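Local atomic coordinates of tudor and KH domain-containing protein homolog (Bombyx mori, PDB entry 5VQH), a protein that takes part in primary piRNA biogenesis, which represses transposons in the germline, and binds symmetrically methylated Piwi proteins through its Tudor domain. Residues P33-Q44 with L137-L146. Sequence-based numbering, arbitrary orientation. Where two conformers were deposited one is given.
Sequences PSRFWVQFVGPQ and LRFQAMECFL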
loop_
_atom_site.group_PDB
_atom_site.type_symbol
_atom_site.label_atom_id
_atom_site.label_comp_id
_atom_site.label_asym_id
_atom_site.label_seq_id
_atom_site.Cartn_x
_atom_site.Cartn_y
_atom_site.Cartn_z
ATOM N N PRO A 33 -1.818 4.020 -11.720
ATOM C CA PRO A 33 -0.397 4.207 -12.017
ATOM C C PRO A 33 0.217 5.444 -11.389
ATOM O O PRO A 33 1.456 5.559 -11.291
ATOM C CB PRO A 33 -0.389 4.399 -13.513
ATOM C CG PRO A 33 -1.594 3.675 -13.974
ATOM C CD PRO A 33 -2.620 3.943 -12.936
ATOM N N SER A 34 -0.635 6.385 -11.008
ATOM C CA SER A 34 -0.177 7.552 -10.300
ATOM C C SER A 34 -0.017 7.311 -8.797
ATOM O O SER A 34 0.462 8.172 -8.116
ATOM C CB SER A 34 -1.135 8.717 -10.578
ATOM O OG SER A 34 -1.073 9.068 -11.963
ATOM N N ARG A 35 -0.419 6.150 -8.298
ATOM C CA ARG A 35 -0.514 5.913 -6.877
ATOM C C ARG A 35 -0.616 4.430 -6.595
ATOM O O ARG A 35 -1.713 3.836 -6.661
ATOM C CB ARG A 35 -1.737 6.613 -6.297
ATOM C CG ARG A 35 -1.733 6.833 -4.784
ATOM C CD ARG A 35 -2.938 7.678 -4.391
ATOM N NE ARG A 35 -3.506 7.323 -3.089
ATOM C CZ ARG A 35 -3.107 7.835 -1.922
ATOM N NH1 ARG A 35 -2.101 8.718 -1.868
ATOM N NH2 ARG A 35 -3.707 7.453 -0.790
ATOM N N PHE A 36 0.532 3.836 -6.266
ATOM C CA PHE A 36 0.588 2.440 -5.868
ATOM C C PHE A 36 1.617 2.219 -4.775
ATOM O O PHE A 36 2.311 3.144 -4.392
ATOM C CB PHE A 36 0.814 1.541 -7.084
ATOM C CG PHE A 36 2.052 1.814 -7.814
ATOM C CD1 PHE A 36 3.170 1.040 -7.580
ATOM C CD2 PHE A 36 2.100 2.821 -8.770
ATOM C CE1 PHE A 36 4.348 1.278 -8.265
ATOM C CE2 PHE A 36 3.282 3.099 -9.456
ATOM C CZ PHE A 36 4.415 2.314 -9.194
ATOM N N TRP A 37 1.665 1.002 -4.254
ATOM C CA TRP A 37 2.480 0.645 -3.122
ATOM C C TRP A 37 3.399 -0.547 -3.446
ATOM O O TRP A 37 2.995 -1.526 -4.045
ATOM C CB TRP A 37 1.559 0.397 -1.901
ATOM C CG TRP A 37 0.901 1.733 -1.420
ATOM C CD1 TRP A 37 1.411 2.618 -0.504
ATOM C CD2 TRP A 37 -0.329 2.301 -1.854
ATOM N NE1 TRP A 37 0.578 3.689 -0.367
ATOM C CE2 TRP A 37 -0.490 3.515 -1.187
ATOM C CE3 TRP A 37 -1.320 1.890 -2.732
ATOM C CZ2 TRP A 37 -1.592 4.318 -1.383
ATOM C CZ3 TRP A 37 -2.398 2.689 -2.939
ATOM C CH2 TRP A 37 -2.549 3.875 -2.266
ATOM N N VAL A 38 4.671 -0.445 -3.098
ATOM C CA VAL A 38 5.566 -1.585 -3.249
ATOM C C VAL A 38 6.121 -2.027 -1.905
ATOM O O VAL A 38 6.135 -1.254 -0.956
ATOM C CB VAL A 38 6.712 -1.323 -4.240
ATOM C CG1 VAL A 38 6.166 -0.738 -5.516
ATOM C CG2 VAL A 38 7.710 -0.342 -3.693
ATOM N N GLN A 39 6.519 -3.294 -1.851
ATOM C CA GLN A 39 7.266 -3.881 -0.753
ATOM C C GLN A 39 8.611 -4.309 -1.306
ATOM O O GLN A 39 8.704 -4.757 -2.444
ATOM C CB GLN A 39 6.559 -5.105 -0.225
ATOM C CG GLN A 39 5.139 -4.854 0.219
ATOM C CD GLN A 39 4.336 -6.119 0.232
ATOM O OE1 GLN A 39 4.469 -6.969 -0.657
ATOM N NE2 GLN A 39 3.494 -6.257 1.226
ATOM N N PHE A 40 9.658 -4.135 -0.520
ATOM C CA PHE A 40 11.029 -4.432 -0.958
ATOM C C PHE A 40 11.230 -5.917 -0.770
ATOM O O PHE A 40 10.777 -6.494 0.229
ATOM C CB PHE A 40 12.030 -3.622 -0.150
ATOM C CG PHE A 40 12.104 -2.168 -0.553
ATOM C CD1 PHE A 40 11.074 -1.547 -1.220
ATOM C CD2 PHE A 40 13.202 -1.424 -0.255
ATOM C CE1 PHE A 40 11.154 -0.218 -1.586
ATOM C CE2 PHE A 40 13.291 -0.088 -0.620
ATOM C CZ PHE A 40 12.269 0.510 -1.281
ATOM N N VAL A 41 11.828 -6.543 -1.774
ATOM C CA VAL A 41 12.090 -7.960 -1.737
ATOM C C VAL A 41 13.245 -8.143 -0.824
ATOM O O VAL A 41 14.263 -7.452 -0.955
ATOM C CB VAL A 41 12.507 -8.502 -3.091
ATOM C CG1 VAL A 41 12.887 -9.956 -2.958
ATOM C CG2 VAL A 41 11.360 -8.381 -4.093
ATOM N N GLY A 42 13.102 -9.064 0.113
ATOM C CA GLY A 42 14.125 -9.253 1.115
ATOM C C GLY A 42 13.583 -9.836 2.379
ATOM O O GLY A 42 12.423 -10.243 2.411
ATOM N N PRO A 43 14.424 -9.882 3.432
ATOM C CA PRO A 43 14.099 -10.678 4.612
ATOM C C PRO A 43 12.906 -10.184 5.439
ATOM O O PRO A 43 12.314 -10.991 6.184
ATOM C CB PRO A 43 15.409 -10.674 5.420
ATOM C CG PRO A 43 16.098 -9.441 4.996
ATOM C CD PRO A 43 15.774 -9.294 3.543
ATOM N N GLN A 44 12.526 -8.911 5.297
ATOM C CA GLN A 44 11.342 -8.422 6.004
ATOM C C GLN A 44 10.020 -8.966 5.425
ATOM O O GLN A 44 8.981 -8.893 6.064
ATOM C CB GLN A 44 11.329 -6.909 6.061
ATOM C CG GLN A 44 12.291 -6.364 7.102
ATOM C CD GLN A 44 12.412 -4.859 7.108
ATOM O OE1 GLN A 44 11.654 -4.154 6.443
ATOM N NE2 GLN A 44 13.393 -4.351 7.861
ATOM N N LEU A 137 8.310 -4.318 13.465
ATOM C CA LEU A 137 8.669 -4.417 12.070
ATOM C C LEU A 137 8.221 -3.175 11.277
ATOM O O LEU A 137 7.118 -2.663 11.433
ATOM C CB LEU A 137 8.100 -5.692 11.484
ATOM C CG LEU A 137 8.242 -5.845 9.970
ATOM C CD1 LEU A 137 9.691 -6.095 9.639
ATOM C CD2 LEU A 137 7.380 -6.987 9.455
ATOM N N ARG A 138 9.109 -2.690 10.434
ATOM C CA ARG A 138 8.878 -1.468 9.665
ATOM C C ARG A 138 7.594 -1.625 8.855
ATOM O O ARG A 138 7.217 -2.737 8.448
ATOM C CB ARG A 138 10.108 -1.200 8.754
ATOM C CG ARG A 138 9.978 -0.047 7.770
ATOM C CD ARG A 138 11.218 0.044 6.882
ATOM N NE ARG A 138 11.382 -1.167 6.058
ATOM C CZ ARG A 138 10.962 -1.273 4.807
ATOM N NH1 ARG A 138 10.346 -0.244 4.215
ATOM N NH2 ARG A 138 11.143 -2.404 4.144
ATOM N N PHE A 139 6.898 -0.527 8.623
ATOM C CA PHE A 139 5.694 -0.624 7.792
ATOM C C PHE A 139 6.111 -0.887 6.341
ATOM O O PHE A 139 6.843 -0.109 5.753
ATOM C CB PHE A 139 4.843 0.632 7.927
ATOM C CG PHE A 139 4.277 0.836 9.314
ATOM C CD1 PHE A 139 3.781 -0.227 10.047
ATOM C CD2 PHE A 139 4.210 2.107 9.864
ATOM C CE1 PHE A 139 3.260 -0.027 11.305
ATOM C CE2 PHE A 139 3.671 2.324 11.122
ATOM C CZ PHE A 139 3.190 1.250 11.848
ATOM N N GLN A 140 5.668 -2.007 5.799
ATOM C CA GLN A 140 6.229 -2.548 4.557
ATOM C C GLN A 140 5.834 -1.863 3.265
ATOM O O GLN A 140 6.572 -2.019 2.272
ATOM C CB GLN A 140 5.891 -4.032 4.413
ATOM C CG GLN A 140 6.656 -4.965 5.327
ATOM C CD GLN A 140 8.145 -4.824 5.157
ATOM O OE1 GLN A 140 8.709 -5.200 4.140
ATOM N NE2 GLN A 140 8.779 -4.216 6.121
ATOM N N ALA A 141 4.732 -1.097 3.255
ATOM C CA ALA A 141 4.217 -0.494 1.987
ATOM C C ALA A 141 4.788 0.877 1.710
ATOM O O ALA A 141 4.631 1.718 2.546
ATOM C CB ALA A 141 2.698 -0.409 2.012
ATOM N N MET A 142 5.465 1.073 0.569
ATOM C CA MET A 142 6.016 2.367 0.161
ATOM C C MET A 142 5.179 2.933 -0.998
ATOM O O MET A 142 5.073 2.306 -2.048
ATOM C CB MET A 142 7.479 2.205 -0.292
ATOM C CG MET A 142 8.367 1.318 0.597
ATOM S SD MET A 142 8.113 1.660 2.346
ATOM C CE MET A 142 8.467 3.422 2.362
ATOM N N GLU A 143 4.582 4.102 -0.824
ATOM C CA GLU A 143 3.847 4.721 -1.929
ATOM C C GLU A 143 4.752 5.055 -3.138
ATOM O O GLU A 143 5.824 5.569 -2.973
ATOM C CB GLU A 143 3.167 5.992 -1.447
ATOM C CG GLU A 143 1.927 6.349 -2.246
ATOM C CD GLU A 143 1.449 7.740 -1.922
ATOM O OE1 GLU A 143 1.382 8.058 -0.733
ATOM O OE2 GLU A 143 1.156 8.518 -2.843
ATOM N N CYS A 144 4.303 4.786 -4.351
ATOM C CA CYS A 144 5.027 5.227 -5.529
ATOM C C CYS A 144 4.094 5.751 -6.621
ATOM O O CYS A 144 2.876 5.700 -6.529
ATOM C CB CYS A 144 5.814 4.073 -6.122
ATOM S SG CYS A 144 6.909 3.145 -5.025
ATOM N N PHE A 145 4.701 6.274 -7.671
ATOM C CA PHE A 145 3.986 6.537 -8.900
ATOM C C PHE A 145 4.910 6.188 -10.035
ATOM O O PHE A 145 6.094 6.033 -9.828
ATOM C CB PHE A 145 3.519 7.995 -8.963
ATOM C CG PHE A 145 4.613 8.982 -9.149
ATOM C CD1 PHE A 145 4.961 9.414 -10.419
ATOM C CD2 PHE A 145 5.291 9.491 -8.069
ATOM C CE1 PHE A 145 5.985 10.332 -10.600
ATOM C CE2 PHE A 145 6.323 10.397 -8.246
ATOM C CZ PHE A 145 6.668 10.824 -9.506
ATOM N N LEU A 146 4.351 6.046 -11.227
ATOM C CA LEU A 146 5.092 5.491 -12.349
ATOM C C LEU A 146 5.672 6.655 -13.079
ATOM O O LEU A 146 4.972 7.586 -13.360
ATOM C CB LEU A 146 4.171 4.697 -13.262
ATOM C CG LEU A 146 4.921 3.631 -14.057
ATOM C CD1 LEU A 146 5.254 2.418 -13.205
ATOM C CD2 LEU A 146 4.108 3.186 -15.255
HETATM O O HOH W 1 1.675 8.789 -5.671
HETATM O O HOH W 2 8.837 -3.077 2.309
HETATM O O HOH W 3 11.145 -5.647 2.606
#
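Three N-H groups converge on Gln44 OE1, near the start of helix 43-59. Arg138 grips Gln44 OE1 side-on, NE (3.0 Å) on a lone pair in the carbonyl plane and NH2 tilted out of it, while Gln140 NE2 reaches the same OE1 at 2.9 Å. The bend of Gln140 at chi2 (-57°) brings its amide to Gln44, with the two amide planes 78° apart, and its NE2 also bonds Arg138 O. A lysine in place of Gln44 would probably leave both Arg138 and Gln140 without their shared acceptor and set a positive charge beside the guanidinium.

Further along, strands 35-40 and 142-146 pair antiparallel, Phe36 and Val38 each exchanging two backbone hydrogen bonds with Cys144 and Met142, respectively. Cys144 CB sits over one face of the Phe36 ring in a CH-pi contact, 4.1 Å from its centroid, and Cys144 SG lies against Val38 CG2 (3.8 Å). On the sheet face that carries Trp37 and Glu143, the aliphatic part of Glu143 runs alongside the Trp37 indole, CG 3.5 Å from NE1, before its OE2 meets Arg35 NH1 in a salt bridge of 3.4 Å. Phe176 packs edge-to-face on Phe36, and Phe112 meets Trp37. The chemistry thus changes along the contact: strand pairing and apolar packing fasten the sheet of the SN-like half of the extended Tudor domain, whereas a shared amide oxygen ties the helix start to the chain returning from the Tudor barrel.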